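Local coordinates for GDSL-like protein (Collinsella aerofaciens ATCC 25986, PDB 7BXD), which probably hydrolyses acyl ester bonds as a member of the GDSL-like, SGNH-hydrolase family, although its natural substrate is not established, at residues Val107-Pro115 / Glu160-Glu168; Val148-Ser156 / Gln176-Cys187. One frame throughout, in Å; residues are numbered along the deposited sequence.

How the contacts relate
Helix 176-189 joins the two contacts: contact 2 lays it against the end of strand 146-150 and the loop that follows, and contact 1 sits above its N-terminal end. The contact centres are about 13 Å apart, and their segments alternate along the chain. Ser166 OG probably hydrogen-bonds Gln176 OE1, and Tyr179 OH Val114 O, each at 2.7 Å, and Phe110 CE1 packs 3.3 Å from Gln176 N. Contact 1 includes Asn108 of the family's GxND signature. In contact 2, Thr155 meets the middle of a DxxH-type motif, hydrogen-bonding Gly218 O through OG1 and packing on Leu219. Contact 1 and the Thr155 end of contact 2 therefore probably border the catalytic centre, as in other SGNH hydrolases.

Contact 1 of 2, residues Val107-Pro115 / Glu160-Glu168; sequences VNDFSRNVP and EKDIPASDE
Arg112, the first residue beyond helix 107-111, clasps the loop 160-168 beside Val107, Asn108 and Asp109, which end the GxND signature of SGNH hydrolases. Its guanidinium takes one atom end-on: NH1 and NH2 both donate to Lys161 O, at 2.9 and 2.7 Å, with the oxygen in the guanidinium plane. The NH2 bond is the straighter, at 150°. A bend at chi2 (-54°) carries the group across to the loop, where Ile163 CG1 covers one face of it, 3.7 Å from NH2. NH1 also donates to a water, which lies close to Ser111 O and Asp162 OD1.

Further in, Ser111 CB rests 3.6 Å from Pro164 CD. Phe110 places its CZ 3.6 Å from Pro164 CG and turns its ring edge to Glu168 O, which lies in the ring plane. Behind this first shell, Asp162 and Ile163 form a G1 beta bulge and Ala165 to Glu168 a type I turn. On the helix side, Asn108 ND2 is held by Ser75 O; in relatives this asparagine helps form the oxyanion hole. Glu168 N closes the turn on Ala165 O, and Ala165 N donates to the anti lone pair of Glu168 OE1 at 2.9 Å.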
ATOM      1  N   VAL A 107      -2.360   0.784   6.225  1.00 13.58           N
ATOM      2  CA  VAL A 107      -2.473   0.009   7.456  1.00 14.24           C
ATOM      3  C   VAL A 107      -1.931   0.818   8.626  1.00 13.78           C
ATOM      4  O   VAL A 107      -2.409   0.668   9.763  1.00 14.93           O
ATOM      5  CB  VAL A 107      -1.851  -1.407   7.349  1.00 14.23           C
ATOM      6  CG1 VAL A 107      -0.313  -1.347   7.347  1.00 15.37           C
ATOM      7  CG2 VAL A 107      -2.362  -2.317   8.460  1.00 16.07           C
ATOM      8  N   ASN A 108      -0.914   1.666   8.395  1.00 14.37           N
ATOM      9  CA  ASN A 108      -0.391   2.471   9.506  1.00 14.45           C
ATOM     10  C   ASN A 108      -1.327   3.617   9.878  1.00 14.10           C
ATOM     11  O   ASN A 108      -1.389   4.015  11.053  1.00 15.12           O
ATOM     12  CB  ASN A 108       1.017   2.965   9.228  1.00 15.21           C
ATOM     13  CG  ASN A 108       1.997   1.820   9.118  1.00 16.09           C
ATOM     14  OD1 ASN A 108       1.920   0.863   9.894  1.00 17.75           O
ATOM     15  ND2 ASN A 108       2.931   1.914   8.173  1.00 16.40           N
ATOM     16  N   ASP A 109      -2.055   4.180   8.906  1.00 13.68           N
ATOM     17  CA  ASP A 109      -3.051   5.189   9.233  1.00 13.75           C
ATOM     18  C   ASP A 109      -4.096   4.613  10.177  1.00 13.81           C
ATOM     19  O   ASP A 109      -4.522   5.284  11.135  1.00 14.99           O
ATOM     20  CB  ASP A 109      -3.698   5.720   7.950  1.00 14.14           C
ATOM     21  CG  ASP A 109      -2.673   6.310   7.004  1.00 13.96           C
ATOM     22  OD1 ASP A 109      -1.919   5.491   6.401  1.00 14.18           O
ATOM     23  OD2 ASP A 109      -2.619   7.562   6.894  1.00 14.09           O
ATOM     24  N   PHE A 110      -4.555   3.377   9.899  1.00 14.33           N
ATOM     25  CA  PHE A 110      -5.492   2.699  10.780  1.00 14.34           C
ATOM     26  C   PHE A 110      -4.842   2.449  12.145  1.00 15.36           C
ATOM     27  O   PHE A 110      -5.382   2.823  13.187  1.00 16.48           O
ATOM     28  CB  PHE A 110      -5.897   1.379  10.118  1.00 14.99           C
ATOM     29  CG  PHE A 110      -6.469   0.354  11.080  1.00 15.06           C
ATOM     30  CD1 PHE A 110      -7.630   0.626  11.819  1.00 15.20           C
ATOM     31  CD2 PHE A 110      -5.845  -0.873  11.226  1.00 15.09           C
ATOM     32  CE1 PHE A 110      -8.146  -0.336  12.690  1.00 16.10           C
ATOM     33  CE2 PHE A 110      -6.356  -1.824  12.092  1.00 15.40           C
ATOM     34  CZ  PHE A 110      -7.507  -1.552  12.830  1.00 15.29           C
ATOM     35  N   SER A 111      -3.667   1.808  12.161  0.53 15.85           N
ATOM     36  CA  SER A 111      -3.098   1.351  13.424  0.53 18.09           C
ATOM     37  C   SER A 111      -2.573   2.494  14.284  0.53 18.26           C
ATOM     38  O   SER A 111      -2.483   2.336  15.509  0.53 19.20           O
ATOM     39  CB  SER A 111      -2.023   0.281  13.186  0.53 20.61           C
ATOM     40  OG  SER A 111      -0.842   0.824  12.644  0.53 21.76           O
ATOM     41  N   ARG A 112      -2.202   3.626  13.683  1.00 18.37           N
ATOM     42  CA  ARG A 112      -1.664   4.761  14.425  1.00 19.06           C
ATOM     43  C   ARG A 112      -2.615   5.954  14.444  1.00 18.78           C
ATOM     44  O   ARG A 112      -2.186   7.082  14.671  1.00 20.44           O
ATOM     45  CB  ARG A 112      -0.257   5.125  13.921  1.00 21.35           C
ATOM     46  CG  ARG A 112       0.722   3.961  13.958  1.00 24.87           C
ATOM     47  CD  ARG A 112       0.786   3.349  15.341  1.00 29.18           C
ATOM     48  NE  ARG A 112       1.950   2.485  15.489  1.00 32.31           N
ATOM     49  CZ  ARG A 112       2.011   1.465  16.334  1.00 34.27           C
ATOM     50  NH1 ARG A 112       0.966   1.179  17.097  1.00 35.31           N
ATOM     51  NH2 ARG A 112       3.108   0.724  16.404  1.00 34.87           N
ATOM     52  N   ASN A 113      -3.917   5.722  14.258  1.00 18.36           N
ATOM     53  CA  ASN A 113      -4.939   6.689  14.659  1.00 18.30           C
ATOM     54  C   ASN A 113      -4.865   7.996  13.871  1.00 18.65           C
ATOM     55  O   ASN A 113      -4.945   9.088  14.422  1.00 20.21           O
ATOM     56  CB  ASN A 113      -4.882   6.883  16.174  1.00 19.54           C
ATOM     57  CG  ASN A 113      -5.080   5.578  16.852  1.00 19.94           C
ATOM     58  OD1 ASN A 113      -6.128   4.961  16.683  1.00 20.57           O
ATOM     59  ND2 ASN A 113      -4.066   5.088  17.558  1.00 20.84           N
ATOM     60  N   VAL A 114      -4.726   7.878  12.561  1.00 17.00           N
ATOM     61  CA  VAL A 114      -4.914   9.047  11.690  1.00 16.48           C
ATOM     62  C   VAL A 114      -6.404   9.375  11.632  1.00 16.24           C
ATOM     63  O   VAL A 114      -7.221   8.483  11.325  1.00 16.01           O
ATOM     64  CB  VAL A 114      -4.367   8.733  10.290  1.00 16.10           C
ATOM     65  CG1 VAL A 114      -4.889   9.720   9.253  1.00 16.24           C
ATOM     66  CG2 VAL A 114      -2.852   8.725  10.344  1.00 16.64           C
ATOM     67  N   PRO A 115      -6.810  10.608  11.926  1.00 16.72           N
ATOM     68  CA  PRO A 115      -8.232  10.956  11.808  1.00 17.44           C
ATOM     69  C   PRO A 115      -8.750  10.697  10.398  1.00 16.15           C
ATOM     70  O   PRO A 115      -8.081  10.991   9.405  1.00 16.43           O
ATOM     71  CB  PRO A 115      -8.260  12.451  12.156  1.00 19.39           C
ATOM     72  CG  PRO A 115      -7.003  12.695  12.976  1.00 21.43           C
ATOM     73  CD  PRO A 115      -5.990  11.767  12.321  1.00 18.77           C
ATOM     74  N   GLU A 160       2.087  -6.271  20.759  1.00 32.74           N
ATOM     75  CA  GLU A 160       3.289  -5.810  21.448  1.00 34.03           C
ATOM     76  C   GLU A 160       3.832  -4.530  20.833  1.00 33.61           C
ATOM     77  O   GLU A 160       4.642  -3.840  21.467  1.00 34.24           O
ATOM     78  CB  GLU A 160       4.358  -6.904  21.465  1.00 36.79           C
ATOM     79  CG  GLU A 160       5.014  -7.143  20.124  1.00 39.00           C
ATOM     80  CD  GLU A 160       4.328  -8.240  19.316  1.00 40.32           C
ATOM     81  OE1 GLU A 160       3.090  -8.416  19.448  1.00 40.06           O
ATOM     82  OE2 GLU A 160       5.040  -8.938  18.552  1.00 40.91           O
ATOM     83  N   LYS A 161       3.418  -4.214  19.608  1.00 33.18           N
ATOM     84  CA  LYS A 161       3.656  -2.922  18.992  1.00 33.71           C
ATOM     85  C   LYS A 161       2.408  -2.059  18.987  1.00 32.55           C
ATOM     86  O   LYS A 161       2.394  -1.032  18.309  1.00 32.05           O
ATOM     87  CB  LYS A 161       4.204  -3.080  17.568  1.00 35.72           C
ATOM     88  CG  LYS A 161       5.339  -4.101  17.422  1.00 38.14           C
ATOM     89  CD  LYS A 161       6.609  -3.636  18.112  1.00 40.27           C
ATOM     90  CE  LYS A 161       7.828  -4.386  17.583  1.00 42.00           C
ATOM     91  NZ  LYS A 161       9.089  -3.704  17.970  1.00 43.03           N
ATOM     92  N   ASP A 162       1.375  -2.438  19.748  1.00 31.61           N
ATOM     93  CA  ASP A 162       0.115  -1.674  19.813  1.00 31.41           C
ATOM     94  C   ASP A 162      -0.546  -1.537  18.436  1.00 28.50           C
ATOM     95  O   ASP A 162      -1.180  -0.523  18.127  1.00 28.94           O
ATOM     96  CB  ASP A 162       0.276  -0.318  20.527  1.00 34.31           C
ATOM     97  CG  ASP A 162      -1.071   0.369  20.827  1.00 36.65           C
ATOM     98  OD1 ASP A 162      -1.158   1.609  20.692  1.00 37.26           O
ATOM     99  OD2 ASP A 162      -2.050  -0.324  21.179  1.00 37.68           O
ATOM    100  N   ILE A 163      -0.429  -2.567  17.609  1.00 25.18           N
ATOM    101  CA  ILE A 163      -1.053  -2.585  16.286  1.00 21.88           C
ATOM    102  C   ILE A 163      -2.308  -3.454  16.367  1.00 19.49           C
ATOM    103  O   ILE A 163      -2.190  -4.662  16.618  1.00 18.94           O
ATOM    104  CB  ILE A 163      -0.072  -3.116  15.227  1.00 22.74           C
ATOM    105  CG1 ILE A 163       1.150  -2.170  15.143  1.00 23.56           C
ATOM    106  CG2 ILE A 163      -0.803  -3.295  13.895  1.00 21.93           C
ATOM    107  CD1 ILE A 163       2.272  -2.624  14.267  1.00 24.45           C
ATOM    108  N   PRO A 164      -3.501  -2.904  16.143  1.00 18.94           N
ATOM    109  CA  PRO A 164      -4.726  -3.719  16.202  1.00 19.23           C
ATOM    110  C   PRO A 164      -4.867  -4.623  14.985  1.00 17.80           C
ATOM    111  O   PRO A 164      -4.316  -4.358  13.907  1.00 18.26           O
ATOM    112  CB  PRO A 164      -5.854  -2.679  16.225  1.00 20.99           C
ATOM    113  CG  PRO A 164      -5.259  -1.433  15.700  1.00 22.07           C
ATOM    114  CD  PRO A 164      -3.775  -1.487  15.847  1.00 20.44           C
ATOM    115  N   ALA A 165      -5.604  -5.721  15.169  1.00 17.30           N
ATOM    116  CA  ALA A 165      -6.028  -6.523  14.030  1.00 16.78           C
ATOM    117  C   ALA A 165      -7.064  -5.757  13.210  1.00 16.01           C
ATOM    118  O   ALA A 165      -7.722  -4.833  13.691  1.00 15.88           O
ATOM    119  CB  ALA A 165      -6.676  -7.818  14.514  1.00 18.00           C
ATOM    120  N   SER A 166      -7.260  -6.194  11.965  1.00 15.37           N
ATOM    121  CA  SER A 166      -8.089  -5.411  11.041  1.00 16.79           C
ATOM    122  C   SER A 166      -9.500  -5.242  11.542  1.00 18.94           C
ATOM    123  O   SER A 166     -10.164  -4.220  11.225  1.00 19.94           O
ATOM    124  CB  SER A 166      -8.131  -6.144   9.694  1.00 16.88           C
ATOM    125  OG  SER A 166      -6.864  -6.108   9.082  1.00 15.56           O
ATOM    126  N   ASP A 167     -10.003  -6.254  12.269  1.00 19.71           N
ATOM    127  CA  ASP A 167     -11.374  -6.214  12.746  1.00 21.36           C
ATOM    128  C   ASP A 167     -11.535  -5.582  14.124  1.00 20.14           C
ATOM    129  O   ASP A 167     -12.679  -5.411  14.575  1.00 21.89           O
ATOM    130  CB  ASP A 167     -11.995  -7.620  12.698  1.00 25.03           C
ATOM    131  CG  ASP A 167     -11.190  -8.691  13.477  1.00 27.49           C
ATOM    132  OD1 ASP A 167     -10.034  -8.479  13.908  1.00 28.37           O
ATOM    133  OD2 ASP A 167     -11.747  -9.799  13.661  1.00 30.94           O
ATOM    134  N   GLU A 168     -10.429  -5.228  14.786  1.00 17.55           N
ATOM    135  CA  GLU A 168     -10.461  -4.529  16.065  1.00 16.88           C
ATOM    136  C   GLU A 168     -10.610  -3.025  15.848  1.00 16.93           C
ATOM    137  O   GLU A 168     -10.380  -2.500  14.750  1.00 19.10           O
ATOM    138  CB  GLU A 168      -9.195  -4.837  16.875  1.00 18.34           C
ATOM    139  CG  GLU A 168      -9.107  -6.276  17.291  1.00 19.83           C
ATOM    140  CD  GLU A 168      -7.896  -6.532  18.138  1.00 21.02           C
ATOM    141  OE1 GLU A 168      -6.769  -6.211  17.725  1.00 22.82           O
ATOM    142  OE2 GLU A 168      -8.106  -7.051  19.254  1.00 23.05           O
TER
HETATM  143  O   HOH W   1      -1.128   2.535  17.954  1.00 40.62           O

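Contact 2 of 2, residues Val148-Ser156 / Gln176-Cys187; sequences VFMTPCKTS and QAAYVRAMLEVC
Phe149 meets two sulfurs of helix 176-189 with different parts of its ring. Met183 SD comes to the ring edge, 3.9 Å from Phe149 CD2, in a Met-aromatic contact. Cys187 SG approaches obliquely, 3.7 Å from Phe149 CG. Met183 CG stands anti to the backbone N (chi1 178°) and the chain bends only at chi3, which brings CE into the plane of the ring and within 4.1 Å of Pro152 CD.

Strand 146-150 and the helix run antiparallel, with the axes of segments 148-150 and 176-187 10.1 Å apart, as the first two elements of a beta-alpha-beta crossover that returns through strand 194-195. Beyond the strand, Thr151 CG2 touches both Val180 CG1 and Leu184 CD2 at 3.9 Å, while its OG1 turns to Asp196 and Tyr198. Val180 CG2 packs on Pro152 CG.

At the helix start the extended side chain of Gln176 donates from NE2 to Cys153 O, 3.0 Å away and nearly straight at 164°, although the donor stands above the carbonyl plane; its OE1 probably accepts from Ser166 OG. A leucine in its place would probably leave Cys153 O and Ser166 OG without this partner and weaken the tie between loop and helix start. The chemistry is thus divided: sulfur, aromatic and aliphatic groups pack from Phe149 to Pro152, and the Gln176 amide joins two polar partners at the helix start.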
ATOM      1  N   VAL A 148      -2.562   3.361 -10.039  1.00 13.34           N
ATOM      2  CA  VAL A 148      -3.373   2.273  -9.498  1.00 13.60           C
ATOM      3  C   VAL A 148      -3.154   2.282  -7.991  1.00 12.86           C
ATOM      4  O   VAL A 148      -2.001   2.290  -7.529  1.00 13.89           O
ATOM      5  CB  VAL A 148      -2.944   0.908 -10.090  1.00 14.54           C
ATOM      6  CG1 VAL A 148      -3.758  -0.223  -9.502  1.00 15.32           C
ATOM      7  CG2 VAL A 148      -3.035   0.885 -11.618  1.00 15.98           C
ATOM      8  N   PHE A 149      -4.239   2.246  -7.224  1.00 12.24           N
ATOM      9  CA  PHE A 149      -4.131   2.099  -5.775  1.00 12.43           C
ATOM     10  C   PHE A 149      -4.383   0.638  -5.416  1.00 11.94           C
ATOM     11  O   PHE A 149      -5.191  -0.046  -6.051  1.00 13.47           O
ATOM     12  CB  PHE A 149      -5.144   2.976  -5.017  1.00 13.52           C
ATOM     13  CG  PHE A 149      -4.598   4.318  -4.614  1.00 13.32           C
ATOM     14  CD1 PHE A 149      -4.190   5.243  -5.582  1.00 13.53           C
ATOM     15  CD2 PHE A 149      -4.454   4.646  -3.265  1.00 14.30           C
ATOM     16  CE1 PHE A 149      -3.676   6.477  -5.182  1.00 14.03           C
ATOM     17  CE2 PHE A 149      -3.957   5.900  -2.888  1.00 15.15           C
ATOM     18  CZ  PHE A 149      -3.563   6.812  -3.843  1.00 14.76           C
ATOM     19  N   MET A 150      -3.706   0.170  -4.367  1.00 12.49           N
ATOM     20  CA  MET A 150      -3.971  -1.145  -3.791  1.00 12.81           C
ATOM     21  C   MET A 150      -4.382  -0.954  -2.347  1.00 12.74           C
ATOM     22  O   MET A 150      -3.684  -0.294  -1.575  1.00 13.43           O
ATOM     23  CB  MET A 150      -2.728  -2.065  -3.888  1.00 13.69           C
ATOM     24  CG  MET A 150      -2.158  -2.077  -5.299  1.00 13.22           C
ATOM     25  SD  MET A 150      -1.170  -3.528  -5.721  1.00 13.94           S
ATOM     26  CE  MET A 150       0.157  -3.367  -4.517  1.00 15.22           C
ATOM     27  N   THR A 151      -5.532  -1.495  -1.978  1.00 12.71           N
ATOM     28  CA  THR A 151      -6.004  -1.337  -0.605  1.00 12.66           C
ATOM     29  C   THR A 151      -5.083  -2.090   0.358  1.00 12.80           C
ATOM     30  O   THR A 151      -4.485  -3.108  -0.013  1.00 13.50           O
ATOM     31  CB  THR A 151      -7.440  -1.828  -0.486  1.00 13.29           C
ATOM     32  OG1 THR A 151      -7.470  -3.179  -0.972  1.00 12.94           O
ATOM     33  CG2 THR A 151      -8.425  -0.960  -1.270  1.00 14.18           C
ATOM     34  N   PRO A 152      -4.951  -1.598   1.592  1.00 12.84           N
ATOM     35  CA  PRO A 152      -4.003  -2.211   2.537  1.00 13.53           C
ATOM     36  C   PRO A 152      -4.441  -3.600   2.941  1.00 12.76           C
ATOM     37  O   PRO A 152      -5.626  -3.846   3.225  1.00 13.94           O
ATOM     38  CB  PRO A 152      -4.043  -1.253   3.748  1.00 14.22           C
ATOM     39  CG  PRO A 152      -5.388  -0.529   3.629  1.00 14.22           C
ATOM     40  CD  PRO A 152      -5.569  -0.372   2.129  1.00 13.95           C
ATOM     41  N   CYS A 153      -3.464  -4.534   2.989  1.00 13.25           N
ATOM     42  CA  CYS A 153      -3.799  -5.904   3.359  1.00 12.93           C
ATOM     43  C   CYS A 153      -4.286  -5.988   4.805  1.00 12.45           C
ATOM     44  O   CYS A 153      -3.954  -5.159   5.664  1.00 13.21           O
ATOM     45  CB  CYS A 153      -2.582  -6.817   3.182  1.00 13.86           C
ATOM     46  SG  CYS A 153      -2.242  -7.090   1.412  1.00 14.25           S
ATOM     47  N   LYS A 154      -5.029  -7.056   5.092  1.00 12.90           N
ATOM     48  CA  LYS A 154      -5.432  -7.341   6.464  1.00 12.94           C
ATOM     49  C   LYS A 154      -4.234  -7.735   7.333  1.00 12.95           C
ATOM     50  O   LYS A 154      -3.171  -8.160   6.853  1.00 13.48           O
ATOM     51  CB  LYS A 154      -6.490  -8.439   6.479  1.00 13.74           C
ATOM     52  CG  LYS A 154      -7.821  -7.930   5.918  1.00 13.95           C
ATOM     53  CD  LYS A 154      -8.972  -8.882   6.196  1.00 14.53           C
ATOM     54  CE  LYS A 154     -10.360  -8.338   5.805  1.00 14.34           C
ATOM     55  NZ  LYS A 154     -10.525  -8.287   4.315  1.00 14.33           N
ATOM     56  N   THR A 155      -4.451  -7.606   8.640  1.00 13.16           N
ATOM     57  CA  THR A 155      -3.496  -8.005   9.660  1.00 13.60           C
ATOM     58  C   THR A 155      -4.263  -8.643  10.803  1.00 14.19           C
ATOM     59  O   THR A 155      -5.381  -8.231  11.143  1.00 14.58           O
ATOM     60  CB  THR A 155      -2.677  -6.812  10.176  1.00 13.99           C
ATOM     61  OG1 THR A 155      -1.811  -7.244  11.237  1.00 15.56           O
ATOM     62  CG2 THR A 155      -3.492  -5.636  10.685  1.00 15.09           C
ATOM     63  N   SER A 156      -3.638  -9.633  11.425  1.00 15.25           N
ATOM     64  CA  SER A 156      -4.178 -10.202  12.652  1.00 17.05           C
ATOM     65  C   SER A 156      -3.711  -9.466  13.894  1.00 17.71           C
ATOM     66  O   SER A 156      -4.032  -9.902  15.002  1.00 20.39           O
ATOM     67  CB  SER A 156      -3.866 -11.697  12.749  1.00 18.38           C
ATOM     68  OG  SER A 156      -2.477 -11.934  12.596  1.00 18.52           O
ATOM     69  N   GLN A 176     -10.282  -1.150  10.315  1.00 14.97           N
ATOM     70  CA  GLN A 176      -9.543  -0.912   9.083  1.00 14.23           C
ATOM     71  C   GLN A 176     -10.475  -0.713   7.899  1.00 13.65           C
ATOM     72  O   GLN A 176     -10.127   0.003   6.950  1.00 14.11           O
ATOM     73  CB  GLN A 176      -8.596  -2.075   8.854  1.00 14.43           C
ATOM     74  CG  GLN A 176      -7.622  -1.843   7.709  1.00 14.54           C
ATOM     75  CD  GLN A 176      -6.543  -2.919   7.616  1.00 15.00           C
ATOM     76  OE1 GLN A 176      -6.207  -3.533   8.625  1.00 17.54           O
ATOM     77  NE2 GLN A 176      -5.969  -3.125   6.439  1.00 15.62           N
ATOM     78  N   ALA A 177     -11.642  -1.356   7.921  1.00 13.91           N
ATOM     79  CA  ALA A 177     -12.597  -1.222   6.827  1.00 14.47           C
ATOM     80  C   ALA A 177     -13.008   0.218   6.587  1.00 13.81           C
ATOM     81  O   ALA A 177     -13.291   0.580   5.438  1.00 14.31           O
ATOM     82  CB  ALA A 177     -13.834  -2.083   7.086  1.00 15.70           C
ATOM     83  N   ALA A 178     -13.063   1.065   7.637  1.00 14.03           N
ATOM     84  CA  ALA A 178     -13.423   2.468   7.427  1.00 14.53           C
ATOM     85  C   ALA A 178     -12.373   3.159   6.562  1.00 13.44           C
ATOM     86  O   ALA A 178     -12.703   4.035   5.742  1.00 14.35           O
ATOM     87  CB  ALA A 178     -13.564   3.184   8.777  1.00 16.33           C
ATOM     88  N   TYR A 179     -11.085   2.853   6.801  1.00 13.39           N
ATOM     89  CA  TYR A 179     -10.011   3.430   6.003  1.00 13.31           C
ATOM     90  C   TYR A 179     -10.066   2.895   4.569  1.00 13.09           C
ATOM     91  O   TYR A 179      -9.869   3.656   3.605  1.00 13.59           O
ATOM     92  CB  TYR A 179      -8.642   3.156   6.659  1.00 14.40           C
ATOM     93  CG  TYR A 179      -8.465   3.894   7.967  1.00 13.81           C
ATOM     94  CD1 TYR A 179      -9.059   3.412   9.149  1.00 14.29           C
ATOM     95  CD2 TYR A 179      -7.754   5.084   8.014  1.00 13.93           C
ATOM     96  CE1 TYR A 179      -8.931   4.116  10.340  1.00 14.46           C
ATOM     97  CE2 TYR A 179      -7.626   5.812   9.213  1.00 14.57           C
ATOM     98  CZ  TYR A 179      -8.228   5.315  10.373  1.00 13.93           C
ATOM     99  OH  TYR A 179      -8.114   5.971  11.574  1.00 15.36           O
ATOM    100  N   VAL A 180     -10.312   1.595   4.402  1.00 12.97           N
ATOM    101  CA  VAL A 180     -10.441   1.036   3.058  1.00 12.65           C
ATOM    102  C   VAL A 180     -11.572   1.723   2.299  1.00 13.06           C
ATOM    103  O   VAL A 180     -11.416   2.107   1.135  1.00 13.32           O
ATOM    104  CB  VAL A 180     -10.616  -0.497   3.114  1.00 13.38           C
ATOM    105  CG1 VAL A 180     -10.856  -1.048   1.738  1.00 14.42           C
ATOM    106  CG2 VAL A 180      -9.352  -1.163   3.746  1.00 14.32           C
ATOM    107  N   ARG A 181     -12.730   1.889   2.943  1.00 13.23           N
ATOM    108  CA  ARG A 181     -13.862   2.537   2.278  1.00 13.72           C
ATOM    109  C   ARG A 181     -13.498   3.946   1.882  1.00 13.33           C
ATOM    110  O   ARG A 181     -13.855   4.406   0.789  1.00 14.07           O
ATOM    111  CB  ARG A 181     -15.067   2.531   3.221  1.00 16.55           C
ATOM    112  CG  ARG A 181     -15.826   1.226   3.233  1.00 22.89           C
ATOM    113  CD  ARG A 181     -17.235   1.385   3.872  1.00 28.51           C
ATOM    114  NE  ARG A 181     -17.204   2.033   5.187  1.00 32.40           N
ATOM    115  CZ  ARG A 181     -16.989   1.414   6.343  1.00 34.88           C
ATOM    116  NH1 ARG A 181     -16.801   0.102   6.380  1.00 35.72           N
ATOM    117  NH2 ARG A 181     -16.968   2.119   7.470  1.00 35.97           N
ATOM    118  N   ALA A 182     -12.814   4.673   2.768  1.00 13.00           N
ATOM    119  CA  ALA A 182     -12.424   6.051   2.433  1.00 13.59           C
ATOM    120  C   ALA A 182     -11.533   6.058   1.186  1.00 13.06           C
ATOM    121  O   ALA A 182     -11.708   6.883   0.274  1.00 13.91           O
ATOM    122  CB  ALA A 182     -11.695   6.677   3.615  1.00 14.88           C
ATOM    123  N   MET A 183     -10.544   5.158   1.138  1.00 13.01           N
ATOM    124  CA  MET A 183      -9.670   5.071  -0.027  1.00 12.91           C
ATOM    125  C   MET A 183     -10.474   4.799  -1.281  1.00 12.85           C
ATOM    126  O   MET A 183     -10.257   5.440  -2.317  1.00 13.59           O
ATOM    127  CB  MET A 183      -8.645   3.955   0.189  1.00 13.50           C
ATOM    128  CG  MET A 183      -7.707   3.768  -1.014  1.00 13.69           C
ATOM    129  SD  MET A 183      -6.436   2.513  -0.736  1.00 14.12           S
ATOM    130  CE  MET A 183      -5.366   3.370   0.386  1.00 16.12           C
ATOM    131  N   LEU A 184     -11.407   3.843  -1.210  1.00 13.23           N
ATOM    132  CA  LEU A 184     -12.218   3.530  -2.384  1.00 12.95           C
ATOM    133  C   LEU A 184     -13.051   4.728  -2.835  1.00 12.77           C
ATOM    134  O   LEU A 184     -13.247   4.943  -4.047  1.00 13.30           O
ATOM    135  CB  LEU A 184     -13.119   2.315  -2.118  1.00 13.94           C
ATOM    136  CG  LEU A 184     -12.355   1.005  -1.893  1.00 15.87           C
ATOM    137  CD1 LEU A 184     -13.304  -0.101  -1.518  1.00 17.34           C
ATOM    138  CD2 LEU A 184     -11.552   0.601  -3.093  1.00 17.95           C
ATOM    139  N   GLU A 185     -13.591   5.505  -1.892  1.00 12.86           N
ATOM    140  CA  GLU A 185     -14.421   6.656  -2.264  1.00 13.03           C
ATOM    141  C   GLU A 185     -13.587   7.747  -2.936  1.00 12.69           C
ATOM    142  O   GLU A 185     -14.047   8.371  -3.905  1.00 13.35           O
ATOM    143  CB  GLU A 185     -15.138   7.188  -1.036  1.00 14.16           C
ATOM    144  CG  GLU A 185     -16.234   6.230  -0.557  1.00 15.94           C
ATOM    145  CD  GLU A 185     -16.872   6.656   0.740  1.00 19.86           C
ATOM    146  OE1 GLU A 185     -16.519   7.723   1.283  1.00 20.44           O
ATOM    147  OE2 GLU A 185     -17.764   5.919   1.224  1.00 23.55           O
ATOM    148  N   VAL A 186     -12.367   8.016  -2.432  1.00 12.58           N
ATOM    149  CA  VAL A 186     -11.547   9.036  -3.079  1.00 12.67           C
ATOM    150  C   VAL A 186     -11.096   8.531  -4.445  1.00 12.52           C
ATOM    151  O   VAL A 186     -11.069   9.281  -5.438  1.00 13.08           O
ATOM    152  CB  VAL A 186     -10.360   9.462  -2.196  1.00 13.50           C
ATOM    153  CG1 VAL A 186      -9.569  10.574  -2.887  1.00 14.06           C
ATOM    154  CG2 VAL A 186     -10.845   9.923  -0.845  1.00 14.25           C
ATOM    155  N   CYS A 187     -10.688   7.256  -4.526  1.00 12.95           N
ATOM    156  CA  CYS A 187     -10.336   6.709  -5.826  1.00 13.00           C
ATOM    157  C   CYS A 187     -11.497   6.838  -6.809  1.00 12.68           C
ATOM    158  O   CYS A 187     -11.299   7.194  -7.984  1.00 13.05           O
ATOM    159  CB  CYS A 187      -9.882   5.249  -5.674  1.00 13.59           C
ATOM    160  SG  CYS A 187      -8.194   5.119  -5.005  1.00 13.84           S
TER